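Local coordinates for protein Apc35852 (Geobacillus stearothermophilus, PDB 1U9C) that is of unknown function but belongs to the DJ-1/PfpI family, whose relatives include chaperones and cysteine proteases, at residues Val12-Thr17 with Ser49-Glu54; Gly53-Asp58 with Ala74-Thr79. One frame throughout, in Å; residues are numbered along the deposited sequence.

Contacts 1 and 2 follow one another along the loop after strand 44-49: contact 1 ties its start to the loop leaving strand 7-12, and contact 2 ties its continuation to the end of helix 70-75 and the turn before strand 80-81. They share Gly53 and Glu54, and their centres lie about 8 Å apart. A probable hydrogen bond of 2.7 Å between Ser49 OG and Thr79 OG1 joins them, and Val55 CG1 packs 3.4 Å from Thr13 O. Cys129, present as the sulfinic acid, follows strand 124-127, two places beyond strand 7-12 across the same sheet; it is probably the counterpart of the reactive cysteine of DJ-1 relatives.

Contact 1. Residues Val12-Thr17 with Ser49-Glu54; sequences VTNHTT and SIQGGE
The carboxamide of Asn14 lies over the turn Ser49-Gly52 and uses both of its ends. OD1 accepts Gln51 N at 2.8 Å in a fairly straight bond (164°), although the donor stands above the carbonyl plane. At the other end ND2 donates to Ser49 OG, which lies 3.1 Å away and nearly in the amide plane, and to a water that in turn donates to Glu54 O. Asparagine suits the place because one short side chain offers an acceptor and a donor together. Its CG sits beside the backbone N (chi1 -54°), which brings the amide over this turn, where Gln51 CB packs over its face, 3.6 Å from Asn14 CG. Ser49 OG, also partnered by Thr79, takes a weak bond from Gly52 N, a small hydroxyl serving several neighbours. Next to this, at the strand ends, Ile50 N bonds Val12 O at 3.3 Å, and Val12 CG2 touches Ser49 CB at 3.7 Å, continuing the parallel pairing. Further out, Asp104 holds Thr13 OG1 and Asn14 N, while Thr13 OG1 accepts His15 N in an ST turn. The contact ties together the loops leaving adjacent parallel strands 7-12 and 44-49, with helix 101-104 alongside and Val55 packed on Val12.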
loop_
_atom_site.group_PDB
_atom_site.type_symbol
_atom_site.label_atom_id
_atom_site.label_comp_id
_atom_site.label_asym_id
_atom_site.label_seq_id
_atom_site.Cartn_x
_atom_site.Cartn_y
_atom_site.Cartn_z
ATOM N N VAL A 12 -3.424 5.472 3.207
ATOM C CA VAL A 12 -3.806 4.410 4.113
ATOM C C VAL A 12 -5.339 4.293 4.262
ATOM O O VAL A 12 -6.119 5.180 3.973
ATOM C CB VAL A 12 -3.141 4.587 5.506
ATOM C CG1 VAL A 12 -1.644 4.607 5.350
ATOM C CG2 VAL A 12 -3.645 5.865 6.222
ATOM N N THR A 13 -5.723 3.103 4.758
ATOM C CA THR A 13 -7.137 2.758 5.035
ATOM C C THR A 13 -7.676 3.499 6.241
ATOM O O THR A 13 -6.948 3.974 7.116
ATOM C CB THR A 13 -7.215 1.233 5.256
ATOM O OG1 THR A 13 -8.592 0.802 5.372
ATOM C CG2 THR A 13 -6.553 0.785 6.537
ATOM N N ASN A 14 -9.003 3.613 6.276
ATOM C CA ASN A 14 -9.736 4.033 7.441
ATOM C C ASN A 14 -10.759 2.975 7.894
ATOM O O ASN A 14 -11.574 3.274 8.764
ATOM C CB ASN A 14 -10.506 5.330 7.217
ATOM C CG ASN A 14 -9.634 6.449 6.726
ATOM O OD1 ASN A 14 -9.384 6.539 5.548
ATOM N ND2 ASN A 14 -9.155 7.328 7.639
ATOM N N HIS A 15 -10.671 1.765 7.361
ATOM C CA HIS A 15 -11.693 0.771 7.595
ATOM C C HIS A 15 -11.437 -0.090 8.782
ATOM O O HIS A 15 -10.334 -0.639 8.915
ATOM C CB HIS A 15 -11.843 -0.124 6.382
ATOM C CG HIS A 15 -13.077 -0.937 6.418
ATOM N ND1 HIS A 15 -14.270 -0.458 5.953
ATOM C CD2 HIS A 15 -13.335 -2.148 6.964
ATOM C CE1 HIS A 15 -15.226 -1.349 6.203
ATOM N NE2 HIS A 15 -14.679 -2.401 6.796
ATOM N N THR A 16 -12.440 -0.302 9.606
ATOM C CA THR A 16 -12.258 -1.182 10.743
ATOM C C THR A 16 -13.155 -2.424 10.771
ATOM O O THR A 16 -12.832 -3.411 11.416
ATOM C CB THR A 16 -12.647 -0.203 11.869
ATOM O OG1 THR A 16 -11.571 0.717 12.139
ATOM C CG2 THR A 16 -13.130 -0.881 13.131
ATOM N N THR A 17 -14.299 -2.431 10.107
ATOM C CA THR A 17 -15.340 -3.479 10.331
ATOM C C THR A 17 -15.188 -4.736 9.475
ATOM O O THR A 17 -15.048 -4.679 8.256
ATOM C CB THR A 17 -16.715 -2.915 10.109
ATOM O OG1 THR A 17 -16.778 -2.321 8.808
ATOM C CG2 THR A 17 -16.988 -1.805 11.108
ATOM N N SER A 49 -5.365 9.553 3.765
ATOM C CA SER A 49 -6.203 8.363 3.932
ATOM C C SER A 49 -7.447 8.539 3.096
ATOM O O SER A 49 -7.756 9.606 2.581
ATOM C CB SER A 49 -6.468 8.060 5.394
ATOM O OG SER A 49 -7.301 9.090 5.966
ATOM N N ILE A 50 -8.214 7.465 2.953
ATOM C CA ILE A 50 -9.453 7.550 2.199
ATOM C C ILE A 50 -10.353 8.654 2.781
ATOM O O ILE A 50 -10.961 9.456 2.022
ATOM C CB ILE A 50 -10.116 6.164 2.199
ATOM C CG1 ILE A 50 -9.279 5.108 1.501
ATOM C CG2 ILE A 50 -11.564 6.286 1.625
ATOM C CD1 ILE A 50 -8.913 5.382 0.069
ATOM N N GLN A 51 -10.504 8.699 4.104
ATOM C CA GLN A 51 -11.391 9.655 4.754
ATOM C C GLN A 51 -10.797 10.905 5.309
ATOM O O GLN A 51 -11.537 11.856 5.579
ATOM C CB GLN A 51 -12.111 8.980 5.913
ATOM C CG GLN A 51 -12.912 7.742 5.492
ATOM C CD GLN A 51 -14.120 8.074 4.739
ATOM O OE1 GLN A 51 -14.046 8.476 3.552
ATOM N NE2 GLN A 51 -15.279 7.915 5.393
ATOM N N GLY A 52 -9.488 10.927 5.466
ATOM C CA GLY A 52 -8.830 11.947 6.230
ATOM C C GLY A 52 -9.003 11.696 7.707
ATOM O O GLY A 52 -9.746 10.805 8.135
ATOM N N GLY A 53 -8.355 12.515 8.519
ATOM C CA GLY A 53 -8.501 12.378 9.950
ATOM C C GLY A 53 -7.682 11.298 10.597
ATOM O O GLY A 53 -6.628 10.894 10.081
ATOM N N GLU A 54 -8.135 10.835 11.738
ATOM C CA GLU A 54 -7.397 9.897 12.550
ATOM C C GLU A 54 -7.546 8.461 12.075
ATOM O O GLU A 54 -8.674 7.945 12.080
ATOM C CB GLU A 54 -7.815 9.999 14.038
ATOM C CG GLU A 54 -7.124 9.048 14.987
ATOM C CD GLU A 54 -7.371 9.397 16.458
ATOM O OE1 GLU A 54 -8.338 10.130 16.789
ATOM O OE2 GLU A 54 -6.581 8.958 17.313
HETATM O O HOH W 1 -10.553 7.415 10.178
#

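Contact 2. Residues Gly53-Asp58 with Ala74-Thr79; sequences GEVPLD and AALKHT
The peptide carbonyl of Gly53 is the flat group on which Thr79 closes, and its oxygen takes two bonds from that one residue. Thr79 N, 3.0 Å from Gly53 O, stands above the carbonyl plane, whereas Thr79 OG1, at 2.8 Å from the same oxygen, is tilted only 20° from it. The imidazole of His78, at the surface of the turn, has Ala75 O over one face, offset toward the rim. The extended chain of Glu54 runs alongside Lys77, with Glu54 OE2 4.5 Å from Lys77 NZ, beyond a salt bridge, so the attraction is probably modest.

Gly53 N returns a bond to Thr79 O at 2.9 Å, completing an antiparallel hydrogen-bonded pair. Glycine fits here because at these backbone angles any side-chain carbon would collide with the carbonyl oxygen of Gly52. Thr79 places its hydroxyl between the backbone N and the carbonyl carbon (chi1 65°), where OG1 reaches Gly53 O and has Ser49 as its second partner; CG2 is thereby directed to Val55 CG2, 3.6 Å away, the two side chains crossing at about a right angle.

Two residues along from Gly53, Val55 N donates to Leu76 O at 2.9 Å, and the bond is nearly straight (169°). Val55, buried, also lies on Ser49 of strand 44-49, and Leu57 CD2 meets Leu76 CD1 at 4.2 Å. Leu76 also packs on Leu28 and Phe31 of helix 28-40, which makes a long apolar side chain apt.

The Gly53-Thr79 pair is a single antiparallel bridge, and Val55 N adds a bond to the type I turn Ala75 to His78. This is loop packing at the edge of an alpha/beta sandwich of the DJ-1/PfpI kind, where the chain leaves helix 70-75 and enters edge strand 80-81.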
loop_
_atom_site.group_PDB
_atom_site.type_symbol
_atom_site.label_atom_id
_atom_site.label_comp_id
_atom_site.label_asym_id
_atom_site.label_seq_id
_atom_site.Cartn_x
_atom_site.Cartn_y
_atom_site.Cartn_z
ATOM N N GLY A 53 -8.355 12.515 8.519
ATOM C CA GLY A 53 -8.501 12.378 9.950
ATOM C C GLY A 53 -7.682 11.298 10.597
ATOM O O GLY A 53 -6.628 10.894 10.081
ATOM N N GLU A 54 -8.135 10.835 11.738
ATOM C CA GLU A 54 -7.397 9.897 12.550
ATOM C C GLU A 54 -7.546 8.461 12.075
ATOM O O GLU A 54 -8.674 7.945 12.080
ATOM C CB GLU A 54 -7.815 9.999 14.038
ATOM C CG GLU A 54 -7.124 9.048 14.987
ATOM C CD GLU A 54 -7.371 9.397 16.458
ATOM O OE1 GLU A 54 -8.338 10.130 16.789
ATOM O OE2 GLU A 54 -6.581 8.958 17.313
ATOM N N VAL A 55 -6.482 7.818 11.642
ATOM C CA VAL A 55 -6.504 6.515 11.030
ATOM C C VAL A 55 -6.566 5.435 12.085
ATOM O O VAL A 55 -5.763 5.415 13.030
ATOM C CB VAL A 55 -5.281 6.396 10.195
ATOM C CG1 VAL A 55 -5.032 4.994 9.755
ATOM C CG2 VAL A 55 -5.389 7.314 8.994
ATOM N N PRO A 56 -7.455 4.467 11.972
ATOM C CA PRO A 56 -7.515 3.360 12.922
ATOM C C PRO A 56 -6.426 2.346 12.625
ATOM O O PRO A 56 -6.114 2.072 11.464
ATOM C CB PRO A 56 -8.894 2.731 12.629
ATOM C CG PRO A 56 -9.089 2.974 11.155
ATOM C CD PRO A 56 -8.460 4.354 10.893
ATOM N N LEU A 57 -5.847 1.778 13.673
ATOM C CA LEU A 57 -4.794 0.820 13.506
ATOM C C LEU A 57 -5.339 -0.587 13.778
ATOM O O LEU A 57 -6.120 -0.782 14.719
ATOM C CB LEU A 57 -3.659 1.133 14.500
ATOM C CG LEU A 57 -3.083 2.561 14.338
ATOM C CD1 LEU A 57 -1.937 2.858 15.368
ATOM C CD2 LEU A 57 -2.609 2.759 12.872
ATOM N N ASP A 58 -4.893 -1.539 13.005
ATOM C CA ASP A 58 -5.235 -2.945 13.257
ATOM C C ASP A 58 -4.716 -3.255 14.633
ATOM O O ASP A 58 -3.530 -3.033 14.909
ATOM C CB ASP A 58 -4.640 -3.852 12.240
ATOM C CG ASP A 58 -5.125 -5.277 12.361
ATOM O OD1 ASP A 58 -4.959 -5.878 13.434
ATOM O OD2 ASP A 58 -5.797 -5.823 11.420
ATOM N N ALA A 74 2.089 10.091 15.028
ATOM C CA ALA A 74 1.409 11.356 15.101
ATOM C C ALA A 74 0.833 11.819 13.810
ATOM O O ALA A 74 -0.296 12.369 13.794
ATOM C CB ALA A 74 2.391 12.412 15.717
ATOM N N ALA A 75 1.528 11.617 12.696
ATOM C CA ALA A 75 1.000 11.964 11.401
ATOM C C ALA A 75 -0.329 11.293 11.101
ATOM O O ALA A 75 -1.189 11.874 10.445
ATOM C CB ALA A 75 2.023 11.652 10.336
ATOM N N LEU A 76 -0.467 10.066 11.569
ATOM C CA LEU A 76 -1.684 9.308 11.296
ATOM C C LEU A 76 -2.873 9.814 12.044
ATOM O O LEU A 76 -4.003 9.410 11.733
ATOM C CB LEU A 76 -1.452 7.858 11.689
ATOM C CG LEU A 76 -0.509 7.111 10.788
ATOM C CD1 LEU A 76 -0.150 5.776 11.409
ATOM C CD2 LEU A 76 -1.114 6.925 9.374
ATOM N N LYS A 77 -2.693 10.693 13.019
ATOM C CA LYS A 77 -3.834 11.233 13.766
ATOM C C LYS A 77 -4.550 12.360 13.007
ATOM O O LYS A 77 -5.677 12.723 13.389
ATOM C CB LYS A 77 -3.397 11.719 15.188
ATOM C CG LYS A 77 -2.773 10.636 16.009
ATOM C CD LYS A 77 -2.811 10.920 17.508
ATOM C CE LYS A 77 -1.920 9.963 18.241
ATOM N NZ LYS A 77 -2.201 8.538 18.025
ATOM N N HIS A 78 -3.949 12.910 11.958
ATOM C CA HIS A 78 -4.499 14.055 11.237
ATOM C C HIS A 78 -4.144 14.003 9.770
ATOM O O HIS A 78 -3.551 14.890 9.187
ATOM C CB HIS A 78 -4.054 15.398 11.892
ATOM C CG HIS A 78 -2.589 15.489 12.146
ATOM N ND1 HIS A 78 -2.036 15.327 13.403
ATOM C CD2 HIS A 78 -1.554 15.663 11.292
ATOM C CE1 HIS A 78 -0.717 15.404 13.295
ATOM N NE2 HIS A 78 -0.397 15.630 12.045
ATOM N N THR A 79 -4.584 12.907 9.132
ATOM C CA THR A 79 -4.286 12.705 7.710
ATOM C C THR A 79 -5.126 13.594 6.808
ATOM O O THR A 79 -6.252 13.972 7.154
ATOM C CB THR A 79 -4.446 11.230 7.313
ATOM O OG1 THR A 79 -5.825 10.838 7.439
ATOM C CG2 THR A 79 -3.617 10.335 8.175
#